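Local coordinates for nicotinate phosphoribosyltransferase (Porphyromonas gingivalis, PDB 2IM5), which probably makes nicotinate D-ribonucleotide from nicotinate and phosphoribosyl diphosphate, at the expense of ATP, on the route to NAD, at residues A266-G277 with V295-D306. Residues are numbered along the deposited sequence; the frame is centred on the assembly and turned at random.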
ATOM      1  N   ALA A 266     -13.405 -16.776   6.081  1.00 16.19           N
ATOM      2  CA  ALA A 266     -12.986 -16.510   7.447  1.00 19.08           C
ATOM      3  C   ALA A 266     -12.022 -17.610   7.911  1.00 19.63           C
ATOM      4  O   ALA A 266     -11.048 -17.340   8.606  1.00 21.43           O
ATOM      5  CB  ALA A 266     -14.197 -16.449   8.372  1.00 18.43           C
ATOM      6  N   MET A 267     -12.299 -18.846   7.511  1.00 19.46           N
ATOM      7  CA  MET A 267     -11.457 -19.978   7.895  1.00 21.14           C
ATOM      8  C   MET A 267     -10.142 -20.027   7.126  1.00 21.79           C
ATOM      9  O   MET A 267      -9.094 -20.345   7.690  1.00 21.21           O
ATOM     10  CB  MET A 267     -12.202 -21.295   7.678  1.00 19.97           C
ATOM     11  CG  MET A 267     -13.385 -21.520   8.619  1.00 23.20           C
ATOM     12  SD  MET A 267     -14.210 -23.059   8.218  1.00 21.75           S
ATOM     13  CE  MET A 267     -15.044 -22.597   6.831  1.00 27.50           C
ATOM     14  N   LEU A 268     -10.199 -19.701   5.837  1.00 21.10           N
ATOM     15  CA  LEU A 268      -9.014 -19.730   4.988  1.00 21.89           C
ATOM     16  C   LEU A 268      -8.013 -18.589   5.212  1.00 22.94           C
ATOM     17  O   LEU A 268      -6.810 -18.833   5.317  1.00 22.92           O
ATOM     18  CB  LEU A 268      -9.441 -19.762   3.519  1.00 22.97           C
ATOM     19  CG  LEU A 268      -8.354 -19.755   2.445  1.00 24.93           C
ATOM     20  CD1 LEU A 268      -7.356 -20.874   2.690  1.00 24.20           C
ATOM     21  CD2 LEU A 268      -9.013 -19.927   1.086  1.00 25.96           C
ATOM     22  N   PHE A 269      -8.490 -17.347   5.257  1.00 23.16           N
ATOM     23  CA  PHE A 269      -7.591 -16.215   5.485  1.00 22.43           C
ATOM     24  C   PHE A 269      -7.109 -16.260   6.929  1.00 21.63           C
ATOM     25  O   PHE A 269      -7.884 -16.544   7.843  1.00 20.57           O
ATOM     26  CB  PHE A 269      -8.313 -14.903   5.193  1.00 23.21           C
ATOM     27  CG  PHE A 269      -8.491 -14.639   3.728  1.00 25.66           C
ATOM     28  CD1 PHE A 269      -7.521 -13.951   3.013  1.00 28.13           C
ATOM     29  CD2 PHE A 269      -9.599 -15.132   3.046  1.00 25.13           C
ATOM     30  CE1 PHE A 269      -7.648 -13.756   1.627  1.00 30.03           C
ATOM     31  CE2 PHE A 269      -9.737 -14.949   1.670  1.00 27.09           C
ATOM     32  CZ  PHE A 269      -8.761 -14.260   0.955  1.00 28.21           C
ATOM     33  N   THR A 270      -5.825 -15.992   7.128  1.00 21.73           N
ATOM     34  CA  THR A 270      -5.246 -16.031   8.470  1.00 21.46           C
ATOM     35  C   THR A 270      -5.351 -14.706   9.187  1.00 19.98           C
ATOM     36  O   THR A 270      -5.234 -14.653  10.406  1.00 19.67           O
ATOM     37  CB  THR A 270      -3.753 -16.403   8.437  1.00 21.40           C
ATOM     38  OG1 THR A 270      -3.045 -15.440   7.647  1.00 23.77           O
ATOM     39  CG2 THR A 270      -3.553 -17.789   7.846  1.00 22.41           C
ATOM     40  N   SER A 271      -5.575 -13.633   8.442  1.00 20.07           N
ATOM     41  CA  SER A 271      -5.646 -12.333   9.079  1.00 21.35           C
ATOM     42  C   SER A 271      -6.429 -11.253   8.347  1.00 21.99           C
ATOM     43  O   SER A 271      -6.721 -11.358   7.152  1.00 22.87           O
ATOM     44  CB  SER A 271      -4.223 -11.836   9.337  1.00 21.65           C
ATOM     45  OG  SER A 271      -3.465 -11.904   8.142  1.00 22.40           O
ATOM     46  N   LEU A 272      -6.757 -10.208   9.100  1.00 21.01           N
ATOM     47  CA  LEU A 272      -7.484  -9.063   8.584  1.00 21.69           C
ATOM     48  C   LEU A 272      -6.564  -7.869   8.752  1.00 21.87           C
ATOM     49  O   LEU A 272      -5.652  -7.887   9.578  1.00 22.21           O
ATOM     50  CB  LEU A 272      -8.754  -8.817   9.399  1.00 20.09           C
ATOM     51  CG  LEU A 272      -9.690 -10.005   9.616  1.00 21.67           C
ATOM     52  CD1 LEU A 272     -10.792  -9.606  10.599  1.00 21.05           C
ATOM     53  CD2 LEU A 272     -10.280 -10.460   8.283  1.00 21.07           C
ATOM     54  N   ARG A 273      -6.793  -6.833   7.966  1.00 20.56           N
ATOM     55  CA  ARG A 273      -5.981  -5.650   8.100  1.00 22.00           C
ATOM     56  C   ARG A 273      -6.849  -4.459   8.488  1.00 21.54           C
ATOM     57  O   ARG A 273      -7.854  -4.181   7.841  1.00 21.02           O
ATOM     58  CB  ARG A 273      -5.240  -5.350   6.801  1.00 23.06           C
ATOM     59  CG  ARG A 273      -4.429  -4.089   6.888  1.00 24.82           C
ATOM     60  CD  ARG A 273      -3.534  -3.919   5.688  1.00 28.83           C
ATOM     61  NE  ARG A 273      -2.992  -2.570   5.654  1.00 32.35           N
ATOM     62  CZ  ARG A 273      -2.237  -2.097   4.671  1.00 34.62           C
ATOM     63  NH1 ARG A 273      -1.933  -2.874   3.639  1.00 35.43           N
ATOM     64  NH2 ARG A 273      -1.807  -0.842   4.713  1.00 35.68           N
ATOM     65  N   HIS A 274      -6.459  -3.776   9.559  1.00 22.90           N
ATOM     66  CA  HIS A 274      -7.165  -2.592  10.043  1.00 22.67           C
ATOM     67  C   HIS A 274      -6.429  -1.398   9.463  1.00 24.13           C
ATOM     68  O   HIS A 274      -5.237  -1.237   9.704  1.00 24.73           O
ATOM     69  CB  HIS A 274      -7.114  -2.520  11.567  1.00 22.27           C
ATOM     70  CG  HIS A 274      -7.454  -1.166  12.114  1.00 22.19           C
ATOM     71  ND1 HIS A 274      -8.745  -0.683  12.160  1.00 19.82           N
ATOM     72  CD2 HIS A 274      -6.663  -0.172  12.581  1.00 21.71           C
ATOM     73  CE1 HIS A 274      -8.735   0.552  12.628  1.00 22.38           C
ATOM     74  NE2 HIS A 274      -7.483   0.888  12.891  1.00 23.62           N
ATOM     75  N   ASP A 275      -7.127  -0.550   8.718  1.00 26.04           N
ATOM     76  CA  ASP A 275      -6.461   0.590   8.105  1.00 27.16           C
ATOM     77  C   ASP A 275      -7.177   1.932   8.259  1.00 26.72           C
ATOM     78  O   ASP A 275      -6.751   2.935   7.690  1.00 25.33           O
ATOM     79  CB  ASP A 275      -6.215   0.298   6.623  1.00 29.94           C
ATOM     80  CG  ASP A 275      -5.176   1.217   6.015  1.00 32.54           C
ATOM     81  OD1 ASP A 275      -4.060   1.306   6.579  1.00 34.25           O
ATOM     82  OD2 ASP A 275      -5.473   1.843   4.976  1.00 34.09           O
ATOM     83  N   SER A 276      -8.268   1.950   9.013  1.00 25.97           N
ATOM     84  CA  SER A 276      -8.996   3.192   9.250  1.00 26.04           C
ATOM     85  C   SER A 276      -9.982   3.019  10.392  1.00 25.05           C
ATOM     86  O   SER A 276     -10.409   1.905  10.688  1.00 24.76           O
ATOM     87  CB  SER A 276      -9.730   3.658   7.982  1.00 28.00           C
ATOM     88  OG  SER A 276     -10.879   2.875   7.719  1.00 27.78           O
ATOM     89  N   GLY A 277     -10.331   4.123  11.042  1.00 23.77           N
ATOM     90  CA  GLY A 277     -11.265   4.054  12.148  1.00 23.89           C
ATOM     91  C   GLY A 277     -10.596   3.654  13.448  1.00 24.59           C
ATOM     92  O   GLY A 277      -9.397   3.357  13.489  1.00 24.34           O
ATOM     93  N   VAL A 295     -15.527 -19.466  14.308  1.00 31.71           N
ATOM     94  CA  VAL A 295     -14.124 -19.517  13.933  1.00 30.29           C
ATOM     95  C   VAL A 295     -13.396 -18.926  15.136  1.00 29.80           C
ATOM     96  O   VAL A 295     -13.834 -17.924  15.694  1.00 28.98           O
ATOM     97  CB  VAL A 295     -13.849 -18.667  12.672  1.00 30.32           C
ATOM     98  CG1 VAL A 295     -12.359 -18.553  12.426  1.00 29.41           C
ATOM     99  CG2 VAL A 295     -14.532 -19.299  11.471  1.00 30.43           C
ATOM    100  N   ASP A 296     -12.296 -19.550  15.541  1.00 29.31           N
ATOM    101  CA  ASP A 296     -11.548 -19.087  16.699  1.00 30.34           C
ATOM    102  C   ASP A 296     -10.687 -17.863  16.408  1.00 29.59           C
ATOM    103  O   ASP A 296      -9.659 -17.961  15.743  1.00 31.59           O
ATOM    104  CB  ASP A 296     -10.679 -20.227  17.239  1.00 31.92           C
ATOM    105  CG  ASP A 296      -9.951 -19.852  18.520  1.00 33.75           C
ATOM    106  OD1 ASP A 296     -10.335 -18.850  19.164  1.00 33.00           O
ATOM    107  OD2 ASP A 296      -8.998 -20.573  18.884  1.00 36.46           O
ATOM    108  N   PRO A 297     -11.093 -16.693  16.920  1.00 27.72           N
ATOM    109  CA  PRO A 297     -10.338 -15.457  16.696  1.00 26.49           C
ATOM    110  C   PRO A 297      -8.927 -15.478  17.257  1.00 26.12           C
ATOM    111  O   PRO A 297      -8.043 -14.772  16.767  1.00 26.94           O
ATOM    112  CB  PRO A 297     -11.213 -14.389  17.357  1.00 25.64           C
ATOM    113  CG  PRO A 297     -11.923 -15.141  18.425  1.00 25.98           C
ATOM    114  CD  PRO A 297     -12.285 -16.437  17.747  1.00 26.89           C
ATOM    115  N   LYS A 298      -8.706 -16.292  18.278  1.00 25.51           N
ATOM    116  CA  LYS A 298      -7.393 -16.374  18.896  1.00 25.81           C
ATOM    117  C   LYS A 298      -6.308 -16.917  17.973  1.00 25.19           C
ATOM    118  O   LYS A 298      -5.126 -16.640  18.175  1.00 25.06           O
ATOM    119  CB  LYS A 298      -7.472 -17.202  20.180  1.00 27.39           C
ATOM    120  CG  LYS A 298      -8.351 -16.548  21.228  1.00 30.96           C
ATOM    121  CD  LYS A 298      -8.435 -17.363  22.505  1.00 34.80           C
ATOM    122  CE  LYS A 298      -9.320 -16.669  23.530  1.00 36.56           C
ATOM    123  NZ  LYS A 298      -9.352 -17.430  24.812  1.00 39.89           N
ATOM    124  N   ILE A 299      -6.692 -17.679  16.955  1.00 23.68           N
ATOM    125  CA  ILE A 299      -5.699 -18.203  16.034  1.00 23.82           C
ATOM    126  C   ILE A 299      -5.523 -17.270  14.834  1.00 23.24           C
ATOM    127  O   ILE A 299      -4.686 -17.513  13.964  1.00 24.08           O
ATOM    128  CB  ILE A 299      -6.067 -19.624  15.528  1.00 24.13           C
ATOM    129  CG1 ILE A 299      -7.299 -19.560  14.625  1.00 25.19           C
ATOM    130  CG2 ILE A 299      -6.318 -20.546  16.715  1.00 23.26           C
ATOM    131  CD1 ILE A 299      -7.727 -20.907  14.070  1.00 26.66           C
ATOM    132  N   LYS A 300      -6.303 -16.196  14.792  1.00 22.21           N
ATOM    133  CA  LYS A 300      -6.215 -15.235  13.698  1.00 21.99           C
ATOM    134  C   LYS A 300      -5.358 -14.038  14.100  1.00 24.60           C
ATOM    135  O   LYS A 300      -5.078 -13.827  15.286  1.00 24.33           O
ATOM    136  CB  LYS A 300      -7.616 -14.754  13.300  1.00 20.87           C
ATOM    137  CG  LYS A 300      -8.560 -15.868  12.870  1.00 20.04           C
ATOM    138  CD  LYS A 300      -8.045 -16.601  11.629  1.00 19.33           C
ATOM    139  CE  LYS A 300      -9.036 -17.681  11.189  1.00 21.47           C
ATOM    140  NZ  LYS A 300      -8.582 -18.383   9.953  1.00 20.88           N
ATOM    141  N   TYR A 301      -4.951 -13.253  13.106  1.00 25.47           N
ATOM    142  CA  TYR A 301      -4.124 -12.068  13.333  1.00 28.31           C
ATOM    143  C   TYR A 301      -4.768 -10.834  12.718  1.00 27.55           C
ATOM    144  O   TYR A 301      -5.539 -10.927  11.768  1.00 27.45           O
ATOM    145  CB  TYR A 301      -2.750 -12.209  12.655  1.00 33.72           C
ATOM    146  CG  TYR A 301      -1.972 -13.459  12.987  1.00 39.92           C
ATOM    147  CD1 TYR A 301      -0.816 -13.395  13.773  1.00 43.08           C
ATOM    148  CD2 TYR A 301      -2.376 -14.706  12.508  1.00 42.38           C
ATOM    149  CE1 TYR A 301      -0.078 -14.543  14.069  1.00 45.59           C
ATOM    150  CE2 TYR A 301      -1.649 -15.866  12.801  1.00 45.31           C
ATOM    151  CZ  TYR A 301      -0.502 -15.775  13.579  1.00 46.08           C
ATOM    152  OH  TYR A 301       0.220 -16.914  13.862  1.00 48.81           O
ATOM    153  N   ILE A 302      -4.434  -9.673  13.267  1.00 25.44           N
ATOM    154  CA  ILE A 302      -4.900  -8.417  12.714  1.00 23.06           C
ATOM    155  C   ILE A 302      -3.647  -7.581  12.522  1.00 22.38           C
ATOM    156  O   ILE A 302      -2.851  -7.422  13.452  1.00 20.61           O
ATOM    157  CB  ILE A 302      -5.830  -7.631  13.643  1.00 22.98           C
ATOM    158  CG1 ILE A 302      -7.171  -8.340  13.784  1.00 23.22           C
ATOM    159  CG2 ILE A 302      -6.045  -6.223  13.066  1.00 21.47           C
ATOM    160  CD1 ILE A 302      -8.128  -7.632  14.731  1.00 24.96           C
ATOM    161  N   ILE A 303      -3.457  -7.086  11.305  1.00 19.44           N
ATOM    162  CA  ILE A 303      -2.324  -6.241  11.013  1.00 21.24           C
ATOM    163  C   ILE A 303      -2.881  -4.818  11.014  1.00 20.23           C
ATOM    164  O   ILE A 303      -3.739  -4.479  10.200  1.00 19.72           O
ATOM    165  CB  ILE A 303      -1.681  -6.604   9.630  1.00 22.96           C
ATOM    166  CG1 ILE A 303      -0.709  -5.509   9.197  1.00 25.81           C
ATOM    167  CG2 ILE A 303      -2.743  -6.818   8.586  1.00 23.48           C
ATOM    168  CD1 ILE A 303       0.563  -5.486   9.983  1.00 29.17           C
ATOM    169  N   PHE A 304      -2.409  -4.010  11.960  1.00 18.57           N
ATOM    170  CA  PHE A 304      -2.846  -2.624  12.105  1.00 19.08           C
ATOM    171  C   PHE A 304      -1.856  -1.733  11.364  1.00 18.61           C
ATOM    172  O   PHE A 304      -0.647  -1.852  11.555  1.00 20.16           O
ATOM    173  CB  PHE A 304      -2.877  -2.247  13.589  1.00 16.08           C
ATOM    174  CG  PHE A 304      -3.824  -3.087  14.413  1.00 16.90           C
ATOM    175  CD1 PHE A 304      -5.142  -2.689  14.601  1.00 15.69           C
ATOM    176  CD2 PHE A 304      -3.388  -4.275  15.009  1.00 16.02           C
ATOM    177  CE1 PHE A 304      -6.012  -3.452  15.369  1.00 15.21           C
ATOM    178  CE2 PHE A 304      -4.252  -5.046  15.780  1.00 15.16           C
ATOM    179  CZ  PHE A 304      -5.565  -4.635  15.963  1.00 15.09           C
ATOM    180  N   SER A 305      -2.358  -0.832  10.532  1.00 18.78           N
ATOM    181  CA  SER A 305      -1.467   0.027   9.757  1.00 20.34           C
ATOM    182  C   SER A 305      -1.961   1.458   9.567  1.00 21.88           C
ATOM    183  O   SER A 305      -1.504   2.158   8.659  1.00 21.69           O
ATOM    184  CB  SER A 305      -1.240  -0.593   8.381  1.00 19.06           C
ATOM    185  OG  SER A 305      -2.475  -0.699   7.688  1.00 19.68           O
ATOM    186  N   ASP A 306      -2.885   1.897  10.412  1.00 22.57           N
ATOM    187  CA  ASP A 306      -3.415   3.250  10.284  1.00 25.46           C
ATOM    188  C   ASP A 306      -2.605   4.334  11.012  1.00 25.97           C
ATOM    189  O   ASP A 306      -2.792   4.563  12.210  1.00 25.39           O
ATOM    190  CB  ASP A 306      -4.866   3.277  10.760  1.00 27.09           C
ATOM    191  CG  ASP A 306      -5.504   4.641  10.599  1.00 31.30           C
ATOM    192  OD1 ASP A 306      -5.138   5.360   9.644  1.00 32.31           O
ATOM    193  OD2 ASP A 306      -6.381   4.991  11.420  1.00 34.62           O
TER
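Strands 271-274 and 301-304 run parallel, their axes 4.6 Å apart at 24°, and five backbone hydrogen bonds join them, from Tyr301 N to Thr270 O at one end to Ser305 N to His274 O at the other. Before the strands, Lys300 reaches to the C-terminal end of helix 263-268. Its chain bends about CB-CG (chi2 -62°) and then runs extended to NZ. NZ donates to Ala266 O at 3.0 Å and to Phe269 O at 2.9 Å, and weakly to Met267 O. The ammonium thus gathers carbonyls of the last helical turn and of Phe269 just after it, where its charge would probably suit the helix dipole. Beside it, Val295 CG2 packs on Met267 CG at 3.8 Å.

On one sheet face, Arg273 CB lies 3.4 Å from Ile303 CG2, the two side chains side by side. The extended arginine carries NE to Ser305 OG at 2.8 Å, the hydroxyl at the guanidinium edge and slightly tilted from its plane. That hydroxyl donates in turn to Asp275 OD1 at 2.8 Å, on its anti side but well tilted from the carboxylate plane. The other Asp275 oxygen bonds weakly to His213, predicted to be autophosphorylated but unmodified here. On the opposite face, the His274 and Phe304 rings meet obliquely, planes 57° apart, with CD2 of His274 at the Phe304 edge.

Helix 279-292 links the strands in a beta-alpha-beta unit of the TIM-barrel-like domain; the polar cluster sits at their C-terminal ends, where such barrels carry their active sites.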